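Local coordinates for protein putidaredoxin reductase (PDB 1Q1R) that binds FAD and, as the reductase of the cytochrome P450cam monooxygenase system, probably passes electrons from NADH to putidaredoxin, at residues 50-55 and 134-139; 152-157 and 162-167; 10-15 and 36-41; 204-209 and 332-337. One frame throughout, in Å; residues are numbered along the deposited sequence.

Followed from the N terminus, the four contacts come in series: each closes before the next opens, so none nests or crosses. Contact 3 is first. It joins the turn after strand 6-10 to the loop after strand 31-35, beside the adenosine half of FAD. Contact 1 closes a loop of 78 residues and brings 50-55 to helix 136-144; both segments reach FAD, Lys50 at the flavin and Arg134 at the phosphate. Contact 2 is local, a strand and its following helix in the second parallel sheet. Contact 4 spans 122 residues and ties that region to the C-terminal antiparallel sheet. Contacts 1, 2 and 4 touch one another; contacts 1 and 3 share FAD.

Contact 1. Residues 50-55 and 134-139; sequences KAYLAG and RTLEDA. With FAD (flavin-adenine dinucleotide), chain C.
The Tyr52 ring overlaps the end of Leu136, with CE2 3.7 Å from CD1. The two side chains cross at about a right angle. This packs the 50-55 loop on the first turn of helix 136-144, in the glutathione reductase fold. Tyr52 has its CG anti to the backbone N (chi1 -166°), which sends the ring out to the helix. There its OH is hydrogen-bonded to Glu140, and Arg143 makes a cation-pi contact with the ring. Beside this, Leu53 CD1 rests 3.8 Å from Ala139 O. No hydrogen bond joins the two segments.

The helix start is fixed by a capping box. Asp138 N donates to Thr135 OG1 at 2.9 Å, and Thr135 N donates to Asp138 OD2 at 3.0 Å, nearly straight at 173° and from above the carboxylate plane. The same OD2 also takes Arg134 N, so two backbone amides hold it.

Both segments reach FAD. Arg134 presents its guanidinium edge to the phosphate: NH2 bonds O1A at 3.0 Å, while NE adds a weak bond. Asp284 is a second partner of NH2. A leucine in place of Arg134 would probably leave O1A without these two donors and Asp284 without this positive partner. At the flavin ring, Lys50 is also salt-bridged to Glu163, and its NZ donates to FAD O4 at 2.8 Å.

Contact 2. Residues 152-157 and 162-167; sequences LVVIGG and LEVAAT
Val154 and Val164 make the closest apolar contact, with Val154 CG2 4.0 Å from Val164 CG1. The torsions are what bring these branches together. Val164 holds CG1 anti to the backbone N (chi1 164°), while Val154 CG2 lies anti to its own carbonyl carbon. The side chains meet at a slant. Leu152, two residues back along the same strand face, adds a looser contact: its CD2 is 4.4 Å from Val164 CG1. One valine of the helix therefore serves two strand residues. Ile243 of the adjoining strand 241-244 also touches Val164 and Leu152.

The arrangement is the strand-turn-helix of a Rossmann-type beta-alpha-beta unit, formed by strand 151-155, helix 159-170 and strand 174-178. Gly156 fits the first glycine of a GxGxxG pattern. In relatives such a turn takes part in binding the pyridine nucleotide, and it probably does so here. At the backbone angles of Gly156 (phi 125°) a side chain would press on the carbonyl O of Ile155.

Contact with backbone is seen at the turn. Leu162 sets CD1 4.0 Å from Gly157 O, a buried oxygen with no hydrogen-bond partner in the model.

Hydrogen bonds do not cross the contact. Those of the helix run within it, as from Ala166 N to Leu162 O. Glu163 takes no part in this contact; its OE2 accepts from Ser331 OG and Asp332 N.

Contact 3. Residues 10-15 and 36-41; sequences VGTGLA and GDATVI. With FAD (flavin-adenine dinucleotide), chain C.
Thr12 meets the 36-41 loop largely through water: its OG1 is bonded to three waters, and no direct hydrogen bond joins the segments. The setting is the FAD-binding Rossmann-type turn, where Gly11 and Gly13 fit a GxGxxG pattern. Water 1 lies 2.8 Å from Thr12 OG1 and donates to Val40 O. Water 3 donates to Ala38 O. Water 2 accepts from Ala38 N and also bonds FAD O3B, so it ties both segments to the ribose.

Direct contact is van der Waals, made by the Thr12 side chain against the Gly36 backbone. Thr12 has OG1 between the backbone N and the carbonyl carbon (chi1 62°), which leaves CG2 to lie 3.6 Å from Gly36 N. A side chain on Gly36 would strike Thr12 OG1. Gly36 CA is also 3.5 Å from N3A of the adenine.

Asp37 grips the ribose, with OD2 accepting from FAD O2B at 2.6 Å. With an alanine in place of Asp37, that hydroxyl would probably lose its acceptor and the ribose would be less firmly placed.

Gly11 and Gly13 have the cofactor so near that a CB on either would clash with it. Beyond them the helix begins, and Ala15 N donates to FAD O1P at 3.0 Å with an angle of 158°.

Contact 4. Residues 204-209 and 332-337; sequences AGVDIR and DQYEIG
Tyr334 reaches out with the phenol end of its ring to Ala204 and Val206. Ala204 CB sits at an oblique angle to the ring, 3.6 Å from CZ. Val206 brings its CG2 branch to 3.5 Å from Tyr334 OH, and the two side chains pass each other at a slant.

The next shell holds the ring. His201, on helix 191-204, stacks edge-to-face with it. Leu200 touches it too, as does Ala166 of helix 159-170. Gln333 is hydrogen-bonded to His201 through OE1, a second link to the same helix.

Turns on each side set the positions. Tyr334 is in a type I' turn from Gln333 to Ile336, closed by a bond from Ile336 N to Gln333 O of 2.8 Å. It links strands 328-333 and 336-342 as a beta hairpin of the C-terminal sheet. In the other segment, Gly205 follows helix 191-204 in a Schellman motif and leads to edge strand 207-209. On that strand Arg209 holds Asp207 OD2 side-on with NE and NH2, with NE at 2.8 Å.

No hydrogen bond crosses between the segments. The Tyr334 hydroxyl has its polar partner outside them, so this join of hairpin to helix end rests on van der Waals contact.

Contact 1. Residues 50-55 and 134-139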
# COMPACT_ATOMS: atom_id res chain seq x y z
N LYS A 50 11.23 6.14 -0.48
CA LYS A 50 11.37 7.58 -0.29
C LYS A 50 12.69 7.99 0.38
O LYS A 50 13.77 7.71 -0.15
CB LYS A 50 10.16 8.11 0.50
CG LYS A 50 8.82 7.75 -0.15
CD LYS A 50 7.62 8.18 0.70
CE LYS A 50 6.31 7.74 0.07
NZ LYS A 50 6.19 6.26 -0.04
N ALA A 51 12.61 8.63 1.55
CA ALA A 51 13.80 9.11 2.25
C ALA A 51 14.82 8.05 2.67
O ALA A 51 16.03 8.31 2.66
CB ALA A 51 13.38 9.95 3.48
N TYR A 52 14.36 6.86 3.05
CA TYR A 52 15.30 5.83 3.45
C TYR A 52 16.02 5.31 2.20
O TYR A 52 17.24 5.12 2.20
CB TYR A 52 14.61 4.67 4.16
CG TYR A 52 15.60 3.77 4.87
CD1 TYR A 52 16.31 4.23 5.98
CD2 TYR A 52 15.88 2.48 4.41
CE1 TYR A 52 17.27 3.43 6.62
CE2 TYR A 52 16.84 1.68 5.04
CZ TYR A 52 17.53 2.16 6.14
OH TYR A 52 18.47 1.38 6.78
N LEU A 53 15.26 5.09 1.13
CA LEU A 53 15.86 4.62 -0.12
C LEU A 53 16.85 5.68 -0.60
O LEU A 53 17.84 5.36 -1.26
CB LEU A 53 14.79 4.38 -1.19
CG LEU A 53 15.28 3.74 -2.49
CD1 LEU A 53 15.83 2.34 -2.20
CD2 LEU A 53 14.14 3.66 -3.50
N ALA A 54 16.60 6.94 -0.25
CA ALA A 54 17.50 8.02 -0.65
C ALA A 54 18.72 8.08 0.28
O ALA A 54 19.65 8.87 0.03
CB ALA A 54 16.75 9.36 -0.62
N GLY A 55 18.72 7.27 1.34
CA GLY A 55 19.83 7.25 2.28
C GLY A 55 19.89 8.47 3.19
O GLY A 55 20.94 8.81 3.73
N ARG A 134 9.92 -4.68 -1.05
CA ARG A 134 8.89 -4.86 -0.03
C ARG A 134 9.52 -4.94 1.37
O ARG A 134 8.96 -4.42 2.32
CB ARG A 134 8.09 -6.13 -0.33
CG ARG A 134 6.56 -6.03 -0.10
CD ARG A 134 6.22 -5.70 1.33
NE ARG A 134 4.83 -6.01 1.70
CZ ARG A 134 3.74 -5.36 1.28
NH1 ARG A 134 3.84 -4.35 0.43
NH2 ARG A 134 2.55 -5.71 1.75
N THR A 135 10.68 -5.57 1.48
CA THR A 135 11.33 -5.72 2.78
C THR A 135 12.47 -4.74 3.00
O THR A 135 12.96 -4.11 2.07
CB THR A 135 11.92 -7.13 2.96
OG1 THR A 135 13.05 -7.29 2.08
CG2 THR A 135 10.87 -8.19 2.64
N LEU A 136 12.89 -4.61 4.26
CA LEU A 136 13.98 -3.71 4.59
C LEU A 136 15.23 -4.21 3.85
O LEU A 136 16.02 -3.42 3.35
CB LEU A 136 14.23 -3.70 6.10
CG LEU A 136 15.39 -2.83 6.60
CD1 LEU A 136 15.19 -1.39 6.16
CD2 LEU A 136 15.47 -2.93 8.13
N GLU A 137 15.37 -5.53 3.78
CA GLU A 137 16.51 -6.13 3.10
C GLU A 137 16.49 -5.70 1.63
O GLU A 137 17.53 -5.30 1.09
CB GLU A 137 16.46 -7.66 3.21
CG GLU A 137 17.61 -8.35 2.49
CD GLU A 137 17.51 -9.87 2.53
OE1 GLU A 137 17.44 -10.43 3.64
OE2 GLU A 137 17.52 -10.50 1.45
N ASP A 138 15.32 -5.76 1.00
CA ASP A 138 15.18 -5.33 -0.40
C ASP A 138 15.64 -3.89 -0.56
O ASP A 138 16.42 -3.57 -1.45
CB ASP A 138 13.72 -5.37 -0.88
CG ASP A 138 13.16 -6.77 -1.02
OD1 ASP A 138 13.92 -7.72 -1.31
OD2 ASP A 138 11.93 -6.91 -0.86
N ALA A 139 15.12 -3.02 0.30
CA ALA A 139 15.43 -1.60 0.25
C ALA A 139 16.92 -1.30 0.39
O ALA A 139 17.46 -0.50 -0.35
CB ALA A 139 14.63 -0.84 1.32
PA FAD C . 2.78 -6.33 5.55
O1A FAD C . 3.07 -7.16 4.36
O2A FAD C . 3.54 -5.07 5.73
O5B FAD C . 2.96 -7.20 6.87
C5B FAD C . 2.58 -8.58 6.92
C4B FAD C . 3.68 -9.38 7.65
O4B FAD C . 3.16 -10.69 8.06
C3B FAD C . 4.86 -9.67 6.70
O3B FAD C . 6.08 -9.58 7.44
C2B FAD C . 4.62 -11.10 6.28
O2B FAD C . 5.86 -11.72 5.94
C1B FAD C . 4.08 -11.70 7.57
N9A FAD C . 3.44 -13.03 7.39
C8A FAD C . 2.60 -13.40 6.40
N7A FAD C . 2.26 -14.68 6.59
C5A FAD C . 2.87 -15.11 7.69
C6A FAD C . 2.89 -16.34 8.36
N6A FAD C . 2.20 -17.38 7.89
N1A FAD C . 3.63 -16.46 9.49
C2A FAD C . 4.34 -15.43 9.97
N3A FAD C . 4.33 -14.25 9.33
C4A FAD C . 3.61 -14.07 8.20
N1 FAD C . 1.04 3.10 1.82
C2 FAD C . 0.62 4.43 1.92
O2 FAD C . -0.49 4.69 2.39
N3 FAD C . 1.47 5.47 1.50
C4 FAD C . 2.75 5.16 0.98
O4 FAD C . 3.51 6.08 0.66
C4X FAD C . 3.18 3.83 0.88
N5 FAD C . 4.43 3.52 0.43
C5X FAD C . 4.90 2.24 0.39
C6 FAD C . 6.21 1.98 -0.06
C7 FAD C . 6.70 0.65 -0.08
C7M FAD C . 8.13 0.39 -0.60
C8 FAD C . 5.88 -0.42 0.36
C8M FAD C . 6.39 -1.87 0.37
C9 FAD C . 4.57 -0.15 0.80
C9A FAD C . 4.07 1.17 0.81
N10 FAD C . 2.76 1.46 1.27
C10 FAD C . 2.32 2.80 1.31
C1' FAD C . 1.85 0.36 1.70
C2' FAD C . 1.78 0.27 3.23
O2' FAD C . 3.11 0.28 3.75
C3' FAD C . 1.04 -1.00 3.68
O3' FAD C . -0.25 -1.04 3.05
C4' FAD C . 0.88 -1.02 5.20
O4' FAD C . 2.17 -0.98 5.82
C5' FAD C . 0.14 -2.28 5.69
O5' FAD C . 0.94 -3.47 5.56
P FAD C . 0.44 -4.82 6.30
O1P FAD C . 0.91 -4.78 7.70
O2P FAD C . -1.01 -4.96 6.06
O3P FAD C . 1.19 -6.01 5.48

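Contact 2. Residues 152-157 and 162-167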
# COMPACT_ATOMS: atom_id res chain seq x y z
N LEU A 152 19.54 1.85 -14.47
CA LEU A 152 18.46 1.18 -13.78
C LEU A 152 17.27 0.99 -14.70
O LEU A 152 16.93 1.86 -15.49
CB LEU A 152 17.99 1.99 -12.56
CG LEU A 152 16.63 1.58 -11.96
CD1 LEU A 152 16.71 0.18 -11.37
CD2 LEU A 152 16.22 2.57 -10.88
N VAL A 153 16.64 -0.18 -14.59
CA VAL A 153 15.44 -0.45 -15.35
C VAL A 153 14.41 -0.87 -14.32
O VAL A 153 14.60 -1.85 -13.60
CB VAL A 153 15.60 -1.58 -16.38
CG1 VAL A 153 14.24 -1.88 -17.01
CG2 VAL A 153 16.58 -1.15 -17.47
N VAL A 154 13.34 -0.10 -14.23
CA VAL A 154 12.25 -0.39 -13.30
C VAL A 154 11.15 -1.07 -14.12
O VAL A 154 10.74 -0.54 -15.16
CB VAL A 154 11.67 0.90 -12.68
CG1 VAL A 154 10.52 0.56 -11.75
CG2 VAL A 154 12.77 1.67 -11.94
N ILE A 155 10.69 -2.23 -13.67
CA ILE A 155 9.63 -2.94 -14.37
C ILE A 155 8.34 -2.80 -13.56
O ILE A 155 8.19 -3.41 -12.50
CB ILE A 155 9.97 -4.43 -14.53
CG1 ILE A 155 11.31 -4.57 -15.26
CG2 ILE A 155 8.87 -5.13 -15.33
CD1 ILE A 155 11.88 -5.98 -15.25
N GLY A 156 7.43 -1.96 -14.06
CA GLY A 156 6.17 -1.73 -13.38
C GLY A 156 5.98 -0.25 -13.14
O GLY A 156 6.86 0.41 -12.58
N GLY A 157 4.83 0.28 -13.56
CA GLY A 157 4.57 1.71 -13.41
C GLY A 157 3.58 2.16 -12.35
O GLY A 157 2.89 3.17 -12.55
N LEU A 162 7.14 4.40 -9.61
CA LEU A 162 7.40 5.81 -9.87
C LEU A 162 8.24 6.44 -8.75
O LEU A 162 9.12 7.27 -9.01
CB LEU A 162 6.07 6.56 -10.00
CG LEU A 162 5.24 6.13 -11.21
CD1 LEU A 162 3.85 6.78 -11.15
CD2 LEU A 162 5.98 6.52 -12.49
N GLU A 163 7.97 6.05 -7.51
CA GLU A 163 8.74 6.58 -6.39
C GLU A 163 10.18 6.07 -6.45
O GLU A 163 11.12 6.79 -6.10
CB GLU A 163 8.09 6.19 -5.07
CG GLU A 163 6.87 7.04 -4.76
CD GLU A 163 6.21 6.68 -3.45
OE1 GLU A 163 6.82 5.90 -2.68
OE2 GLU A 163 5.10 7.17 -3.18
N VAL A 164 10.36 4.84 -6.91
CA VAL A 164 11.69 4.27 -7.05
C VAL A 164 12.43 5.05 -8.14
O VAL A 164 13.58 5.45 -7.95
CB VAL A 164 11.62 2.78 -7.43
CG1 VAL A 164 12.97 2.31 -7.96
CG2 VAL A 164 11.22 1.96 -6.22
N ALA A 165 11.77 5.26 -9.27
CA ALA A 165 12.37 6.00 -10.38
C ALA A 165 12.78 7.41 -9.95
O ALA A 165 13.87 7.87 -10.27
CB ALA A 165 11.39 6.08 -11.56
N ALA A 166 11.90 8.10 -9.23
CA ALA A 166 12.19 9.46 -8.76
C ALA A 166 13.42 9.46 -7.86
O ALA A 166 14.28 10.33 -7.98
CB ALA A 166 10.99 10.03 -8.01
N THR A 167 13.51 8.48 -6.97
CA THR A 167 14.65 8.40 -6.06
C THR A 167 15.94 8.07 -6.82
O THR A 167 16.99 8.64 -6.53
CB THR A 167 14.41 7.33 -4.97
OG1 THR A 167 13.24 7.69 -4.23
CG2 THR A 167 15.59 7.27 -4.00

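Contact 3. Residues 10-15 and 36-41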
# COMPACT_ATOMS: atom_id res chain seq x y z
N VAL A 10 -0.92 -12.79 13.67
CA VAL A 10 0.01 -13.33 12.68
C VAL A 10 0.41 -12.22 11.70
O VAL A 10 -0.40 -11.77 10.90
CB VAL A 10 -0.61 -14.50 11.90
CG1 VAL A 10 0.41 -15.08 10.93
CG2 VAL A 10 -1.10 -15.57 12.87
N GLY A 11 1.66 -11.80 11.78
CA GLY A 11 2.14 -10.75 10.90
C GLY A 11 2.58 -9.56 11.73
O GLY A 11 1.80 -9.02 12.52
N THR A 12 3.82 -9.15 11.53
CA THR A 12 4.37 -8.02 12.27
C THR A 12 4.60 -6.78 11.42
O THR A 12 5.57 -6.05 11.61
CB THR A 12 5.69 -8.42 12.96
OG1 THR A 12 6.66 -8.78 11.96
CG2 THR A 12 5.47 -9.61 13.89
N GLY A 13 3.71 -6.57 10.45
CA GLY A 13 3.79 -5.38 9.63
C GLY A 13 2.99 -4.33 10.38
O GLY A 13 2.60 -4.57 11.52
N LEU A 14 2.75 -3.17 9.77
CA LEU A 14 2.00 -2.10 10.42
C LEU A 14 0.64 -2.57 10.95
O LEU A 14 0.25 -2.23 12.07
CB LEU A 14 1.78 -0.94 9.45
CG LEU A 14 0.94 0.24 9.95
CD1 LEU A 14 1.61 0.92 11.15
CD2 LEU A 14 0.76 1.23 8.82
N ALA A 15 -0.09 -3.32 10.14
CA ALA A 15 -1.41 -3.81 10.52
C ALA A 15 -1.37 -4.60 11.83
O ALA A 15 -2.11 -4.30 12.77
CB ALA A 15 -2.00 -4.66 9.41
N GLY A 36 5.70 -13.21 13.57
CA GLY A 36 5.96 -12.90 12.18
C GLY A 36 7.18 -13.62 11.64
O GLY A 36 8.11 -13.93 12.39
N ASP A 37 7.19 -13.89 10.34
CA ASP A 37 8.32 -14.58 9.75
C ASP A 37 9.50 -13.63 9.55
O ASP A 37 10.63 -14.07 9.36
CB ASP A 37 7.94 -15.25 8.43
CG ASP A 37 7.33 -14.29 7.42
OD1 ASP A 37 7.09 -14.73 6.27
OD2 ASP A 37 7.09 -13.11 7.75
N ALA A 38 9.23 -12.32 9.61
CA ALA A 38 10.29 -11.33 9.46
C ALA A 38 11.15 -11.36 10.72
O ALA A 38 10.64 -11.57 11.82
CB ALA A 38 9.69 -9.94 9.25
N THR A 39 12.45 -11.16 10.57
CA THR A 39 13.34 -11.16 11.72
C THR A 39 13.55 -9.76 12.30
O THR A 39 13.63 -9.58 13.51
CB THR A 39 14.71 -11.78 11.35
OG1 THR A 39 14.53 -13.15 10.97
CG2 THR A 39 15.67 -11.72 12.53
N VAL A 40 13.61 -8.76 11.42
CA VAL A 40 13.82 -7.37 11.81
C VAL A 40 12.75 -6.81 12.75
O VAL A 40 11.64 -7.33 12.86
CB VAL A 40 13.85 -6.45 10.58
CG1 VAL A 40 14.88 -6.95 9.57
CG2 VAL A 40 12.46 -6.39 9.95
N ILE A 41 13.11 -5.73 13.43
CA ILE A 41 12.20 -5.04 14.33
C ILE A 41 11.14 -4.38 13.44
O ILE A 41 11.49 -3.76 12.43
CB ILE A 41 12.95 -3.95 15.12
CG1 ILE A 41 14.03 -4.60 15.99
CG2 ILE A 41 11.97 -3.14 15.98
CD1 ILE A 41 15.12 -3.64 16.42
PA FAD C . 2.78 -6.33 5.55
O1A FAD C . 3.07 -7.16 4.36
O2A FAD C . 3.54 -5.07 5.73
O5B FAD C . 2.96 -7.20 6.87
C5B FAD C . 2.58 -8.58 6.92
C4B FAD C . 3.68 -9.38 7.65
O4B FAD C . 3.16 -10.69 8.06
C3B FAD C . 4.86 -9.67 6.70
O3B FAD C . 6.08 -9.58 7.44
C2B FAD C . 4.62 -11.10 6.28
O2B FAD C . 5.86 -11.72 5.94
C1B FAD C . 4.08 -11.70 7.57
N9A FAD C . 3.44 -13.03 7.39
C8A FAD C . 2.60 -13.40 6.40
N7A FAD C . 2.26 -14.68 6.59
C5A FAD C . 2.87 -15.11 7.69
C6A FAD C . 2.89 -16.34 8.36
N6A FAD C . 2.20 -17.38 7.89
N1A FAD C . 3.63 -16.46 9.49
C2A FAD C . 4.34 -15.43 9.97
N3A FAD C . 4.33 -14.25 9.33
C4A FAD C . 3.61 -14.07 8.20
N1 FAD C . 1.04 3.10 1.82
C2 FAD C . 0.62 4.43 1.92
O2 FAD C . -0.49 4.69 2.39
N3 FAD C . 1.47 5.47 1.50
C4 FAD C . 2.75 5.16 0.98
O4 FAD C . 3.51 6.08 0.66
C4X FAD C . 3.18 3.83 0.88
N5 FAD C . 4.43 3.52 0.43
C5X FAD C . 4.90 2.24 0.39
C6 FAD C . 6.21 1.98 -0.06
C7 FAD C . 6.70 0.65 -0.08
C7M FAD C . 8.13 0.39 -0.60
C8 FAD C . 5.88 -0.42 0.36
C8M FAD C . 6.39 -1.87 0.37
C9 FAD C . 4.57 -0.15 0.80
C9A FAD C . 4.07 1.17 0.81
N10 FAD C . 2.76 1.46 1.27
C10 FAD C . 2.32 2.80 1.31
C1' FAD C . 1.85 0.36 1.70
C2' FAD C . 1.78 0.27 3.23
O2' FAD C . 3.11 0.28 3.75
C3' FAD C . 1.04 -1.00 3.68
O3' FAD C . -0.25 -1.04 3.05
C4' FAD C . 0.88 -1.02 5.20
O4' FAD C . 2.17 -0.98 5.82
C5' FAD C . 0.14 -2.28 5.69
O5' FAD C . 0.94 -3.47 5.56
P FAD C . 0.44 -4.82 6.30
O1P FAD C . 0.91 -4.78 7.70
O2P FAD C . -1.01 -4.96 6.06
O3P FAD C . 1.19 -6.01 5.48
O HOH W 1 8.96 -7.22 11.57
O HOH W 2 6.49 -10.69 10.09
O HOH W 3 8.54 -10.34 13.28

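Contact 4. Residues 204-209 and 332-337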
# COMPACT_ATOMS: atom_id res chain seq x y z
N ALA A 204 12.17 14.95 -15.78
CA ALA A 204 13.23 14.74 -14.80
C ALA A 204 14.37 13.90 -15.37
O ALA A 204 15.46 13.84 -14.79
CB ALA A 204 12.66 14.08 -13.55
N GLY A 205 14.14 13.24 -16.50
CA GLY A 205 15.18 12.42 -17.09
C GLY A 205 14.82 10.95 -17.25
O GLY A 205 15.55 10.20 -17.89
N VAL A 206 13.70 10.55 -16.66
CA VAL A 206 13.27 9.16 -16.77
C VAL A 206 12.76 8.85 -18.16
O VAL A 206 12.00 9.62 -18.74
CB VAL A 206 12.14 8.84 -15.78
CG1 VAL A 206 11.67 7.40 -15.96
CG2 VAL A 206 12.60 9.08 -14.37
N ASP A 207 13.19 7.71 -18.71
CA ASP A 207 12.72 7.29 -20.02
C ASP A 207 11.62 6.27 -19.78
O ASP A 207 11.90 5.10 -19.51
CB ASP A 207 13.85 6.67 -20.84
CG ASP A 207 13.35 6.02 -22.12
OD1 ASP A 207 12.28 6.43 -22.62
OD2 ASP A 207 14.03 5.12 -22.64
N ILE A 208 10.38 6.73 -19.84
CA ILE A 208 9.22 5.87 -19.62
C ILE A 208 8.75 5.21 -20.91
O ILE A 208 8.49 5.89 -21.90
CB ILE A 208 8.05 6.68 -19.02
CG1 ILE A 208 8.43 7.19 -17.62
CG2 ILE A 208 6.78 5.83 -18.96
CD1 ILE A 208 7.39 8.06 -16.97
N ARG A 209 8.65 3.89 -20.89
CA ARG A 209 8.21 3.14 -22.06
C ARG A 209 6.94 2.36 -21.73
O ARG A 209 6.98 1.32 -21.08
CB ARG A 209 9.31 2.18 -22.52
CG ARG A 209 10.63 2.90 -22.74
CD ARG A 209 11.56 2.15 -23.66
NE ARG A 209 12.73 2.97 -23.96
CZ ARG A 209 13.54 2.78 -25.00
NH1 ARG A 209 13.31 1.79 -25.85
NH2 ARG A 209 14.58 3.59 -25.19
N ASP A 332 4.99 10.26 -2.62
CA ASP A 332 5.97 11.34 -2.64
C ASP A 332 6.88 11.11 -3.82
O ASP A 332 7.61 10.11 -3.87
CB ASP A 332 6.80 11.36 -1.36
CG ASP A 332 6.01 11.79 -0.14
OD1 ASP A 332 6.58 11.74 0.97
OD2 ASP A 332 4.83 12.17 -0.29
N GLN A 333 6.85 12.03 -4.78
CA GLN A 333 7.68 11.94 -5.97
C GLN A 333 8.23 13.34 -6.24
O GLN A 333 7.46 14.29 -6.36
CB GLN A 333 6.85 11.45 -7.16
CG GLN A 333 6.29 10.04 -6.99
CD GLN A 333 5.30 9.68 -8.09
OE1 GLN A 333 5.53 9.99 -9.26
NE2 GLN A 333 4.22 9.02 -7.71
N TYR A 334 9.55 13.45 -6.33
CA TYR A 334 10.20 14.73 -6.58
C TYR A 334 9.65 15.82 -5.65
O TYR A 334 9.30 16.91 -6.10
CB TYR A 334 10.00 15.16 -8.04
CG TYR A 334 10.40 14.10 -9.04
CD1 TYR A 334 9.44 13.47 -9.83
CD2 TYR A 334 11.73 13.72 -9.20
CE1 TYR A 334 9.79 12.49 -10.76
CE2 TYR A 334 12.10 12.74 -10.12
CZ TYR A 334 11.12 12.13 -10.89
OH TYR A 334 11.49 11.17 -11.81
N GLU A 335 9.57 15.51 -4.36
CA GLU A 335 9.09 16.46 -3.36
C GLU A 335 7.68 17.00 -3.61
O GLU A 335 7.30 18.02 -3.05
CB GLU A 335 10.06 17.64 -3.23
CG GLU A 335 11.44 17.27 -2.70
CD GLU A 335 12.39 18.46 -2.69
OE1 GLU A 335 12.12 19.45 -1.99
OE2 GLU A 335 13.42 18.40 -3.40
N ILE A 336 6.92 16.31 -4.46
CA ILE A 336 5.56 16.73 -4.76
C ILE A 336 4.59 16.03 -3.81
O ILE A 336 4.66 14.82 -3.62
CB ILE A 336 5.17 16.37 -6.21
CG1 ILE A 336 6.02 17.19 -7.19
CG2 ILE A 336 3.69 16.61 -6.44
CD1 ILE A 336 5.76 16.86 -8.64
N GLY A 337 3.70 16.81 -3.20
CA GLY A 337 2.74 16.23 -2.28
C GLY A 337 1.54 15.64 -2.99
O GLY A 337 0.60 16.35 -3.36